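PDB 3K11: putative glycosyl hydrolase from Bacteroides thetaiotaomicron VPI-5482, which is of unknown function but probably hydrolyses glycosidic bonds. Local coordinates for residues L139-L144 / I170-D175. Sequence-based numbering, arbitrary orientation.
Sequences LTPHAL and IQNYFD
A side-chain-to-backbone hydrogen bond between Asn172 and Leu139, with a small apolar patch beside it, joins an interhelical loop to the flank of a helix in what is probably the (alpha/alpha)6 barrel known for family 88 hydrolases. Leu139 closes helix 133-139, and the chain leaves helical geometry at Thr140 on its way to helix 148-160; residues 170-175 belong to helix 167-180, the next one along. The contact is modest, burying 159 Å² over both sides.

Its polar part is a single bond. Asn172 holds CG anti to its own N (chi1 -172°), which carries the amide out from the helix to the end of helix 133-139, where ND2 gives a hydrogen to Leu139 O at 2.9 Å. The N-H points nearly straight at the oxygen (164°), and the oxygen lies close to the amide plane of Asn172; seen from Leu139, however, the donor stands well above the carbonyl plane. With an alanine here in place of Asn172 the amide is gone, and Leu139 O is likely to lose this donor, and the end of helix 133-139 its polar tie to helix 167-180.

Next to the bond, Pro141 turns its ring toward helix 167-180. CD sits 4.0 Å from Asn172 ND2. Pro141 also touches Phe176 one turn further along that helix, while Tyr173 packs on Val150 and Cys151 of helix 148-160. Pro141 meets Tyr173 at the ring edge rather than over a face, with CG 4.3 Å from CD1.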
loop_
_atom_site.group_PDB
_atom_site.type_symbol
_atom_site.label_atom_id
_atom_site.label_comp_id
_atom_site.label_asym_id
_atom_site.label_seq_id
_atom_site.Cartn_x
_atom_site.Cartn_y
_atom_site.Cartn_z
ATOM N N LEU A 139 -20.011 27.375 -30.173
ATOM C CA LEU A 139 -20.971 27.282 -31.284
ATOM C C LEU A 139 -21.029 25.904 -31.925
ATOM O O LEU A 139 -22.103 25.453 -32.331
ATOM C CB LEU A 139 -20.655 28.318 -32.373
ATOM C CG LEU A 139 -20.795 29.796 -31.972
ATOM C CD1 LEU A 139 -20.125 30.653 -33.044
ATOM C CD2 LEU A 139 -22.256 30.172 -31.733
ATOM N N THR A 140 -19.885 25.255 -32.021
ATOM C CA THR A 140 -19.770 23.986 -32.690
ATOM C C THR A 140 -18.973 23.027 -31.797
ATOM O O THR A 140 -17.860 22.652 -32.123
ATOM C CB THR A 140 -19.092 24.141 -34.075
ATOM O OG1 THR A 140 -17.838 24.837 -33.910
ATOM C CG2 THR A 140 -19.973 24.926 -35.025
ATOM N N PRO A 141 -19.559 22.630 -30.652
ATOM C CA PRO A 141 -18.872 21.675 -29.804
ATOM C C PRO A 141 -18.662 20.354 -30.537
ATOM O O PRO A 141 -19.473 19.996 -31.389
ATOM C CB PRO A 141 -19.835 21.487 -28.625
ATOM C CG PRO A 141 -21.172 21.857 -29.154
ATOM C CD PRO A 141 -20.886 22.982 -30.124
ATOM N N HIS A 142 -17.539 19.694 -30.259
ATOM C CA HIS A 142 -17.244 18.403 -30.844
ATOM C C HIS A 142 -17.016 17.280 -29.846
ATOM O O HIS A 142 -16.788 16.161 -30.270
ATOM C CB HIS A 142 -16.026 18.512 -31.746
ATOM C CG HIS A 142 -16.265 19.382 -32.924
ATOM N ND1 HIS A 142 -15.565 20.543 -33.149
ATOM C CD2 HIS A 142 -17.170 19.289 -33.919
ATOM C CE1 HIS A 142 -16.020 21.118 -34.247
ATOM N NE2 HIS A 142 -16.995 20.380 -34.732
ATOM N N ALA A 143 -17.141 17.545 -28.547
ATOM C CA ALA A 143 -16.883 16.548 -27.506
ATOM C C ALA A 143 -17.650 17.003 -26.291
ATOM O O ALA A 143 -17.966 18.170 -26.178
ATOM C CB ALA A 143 -15.391 16.474 -27.197
ATOM N N LEU A 144 -17.975 16.098 -25.383
ATOM C CA LEU A 144 -18.701 16.475 -24.179
ATOM C C LEU A 144 -17.956 17.551 -23.353
ATOM O O LEU A 144 -18.600 18.372 -22.662
ATOM C CB LEU A 144 -18.969 15.248 -23.314
ATOM C CG LEU A 144 -19.890 14.172 -23.827
ATOM C CD1 LEU A 144 -19.922 13.117 -22.752
ATOM C CD2 LEU A 144 -21.286 14.764 -24.058
ATOM N N ILE A 170 -28.064 26.627 -24.462
ATOM C CA ILE A 170 -28.458 25.350 -23.861
ATOM C C ILE A 170 -28.940 24.395 -24.946
ATOM O O ILE A 170 -28.510 23.241 -25.013
ATOM C CB ILE A 170 -29.558 25.506 -22.783
ATOM C CG1 ILE A 170 -29.036 26.203 -21.539
ATOM C CG2 ILE A 170 -30.211 24.165 -22.435
ATOM C CD1 ILE A 170 -30.148 26.662 -20.587
ATOM N N GLN A 171 -29.813 24.853 -25.826
ATOM C CA GLN A 171 -30.320 23.929 -26.867
ATOM C C GLN A 171 -29.209 23.447 -27.784
ATOM O O GLN A 171 -29.172 22.259 -28.165
ATOM C CB GLN A 171 -31.441 24.566 -27.695
ATOM C CG GLN A 171 -32.706 24.971 -26.881
ATOM C CD GLN A 171 -33.402 23.829 -26.224
ATOM O OE1 GLN A 171 -33.302 22.688 -26.674
ATOM N NE2 GLN A 171 -34.094 24.103 -25.113
ATOM N N ASN A 172 -28.285 24.338 -28.126
ATOM C CA ASN A 172 -27.171 23.968 -29.006
ATOM C C ASN A 172 -26.254 22.946 -28.339
ATOM O O ASN A 172 -25.848 21.969 -28.920
ATOM C CB ASN A 172 -26.371 25.219 -29.364
ATOM C CG ASN A 172 -25.310 24.968 -30.412
ATOM O OD1 ASN A 172 -25.615 24.444 -31.472
ATOM N ND2 ASN A 172 -24.071 25.367 -30.136
ATOM N N TYR A 173 -25.875 23.233 -27.111
ATOM C CA TYR A 173 -25.031 22.329 -26.361
ATOM C C TYR A 173 -25.697 20.976 -26.193
ATOM O O TYR A 173 -25.093 19.910 -26.425
ATOM C CB TYR A 173 -24.773 22.914 -24.992
ATOM C CG TYR A 173 -23.661 23.952 -24.871
ATOM C CD1 TYR A 173 -22.454 23.820 -25.541
ATOM C CD2 TYR A 173 -23.791 25.002 -23.973
ATOM C CE1 TYR A 173 -21.420 24.749 -25.350
ATOM C CE2 TYR A 173 -22.801 25.925 -23.791
ATOM C CZ TYR A 173 -21.612 25.802 -24.478
ATOM O OH TYR A 173 -20.595 26.716 -24.224
ATOM N N PHE A 174 -26.948 20.997 -25.790
ATOM C CA PHE A 174 -27.631 19.724 -25.493
ATOM C C PHE A 174 -27.950 18.927 -26.747
ATOM O O PHE A 174 -27.893 17.714 -26.741
ATOM C CB PHE A 174 -28.916 19.918 -24.703
ATOM C CG PHE A 174 -29.333 18.671 -23.990
ATOM C CD1 PHE A 174 -28.628 18.244 -22.896
ATOM C CD2 PHE A 174 -30.335 17.869 -24.494
ATOM C CE1 PHE A 174 -28.956 17.071 -22.270
ATOM C CE2 PHE A 174 -30.694 16.713 -23.857
ATOM C CZ PHE A 174 -30.001 16.303 -22.742
ATOM N N ASP A 175 -28.255 19.602 -27.841
ATOM C CA ASP A 175 -28.431 18.881 -29.092
ATOM C C ASP A 175 -27.158 18.097 -29.398
ATOM O O ASP A 175 -27.204 16.918 -29.797
ATOM C CB ASP A 175 -28.700 19.839 -30.224
ATOM C CG ASP A 175 -28.854 19.126 -31.592
ATOM O OD1 ASP A 175 -29.547 18.121 -31.693
ATOM O OD2 ASP A 175 -28.292 19.607 -32.568
#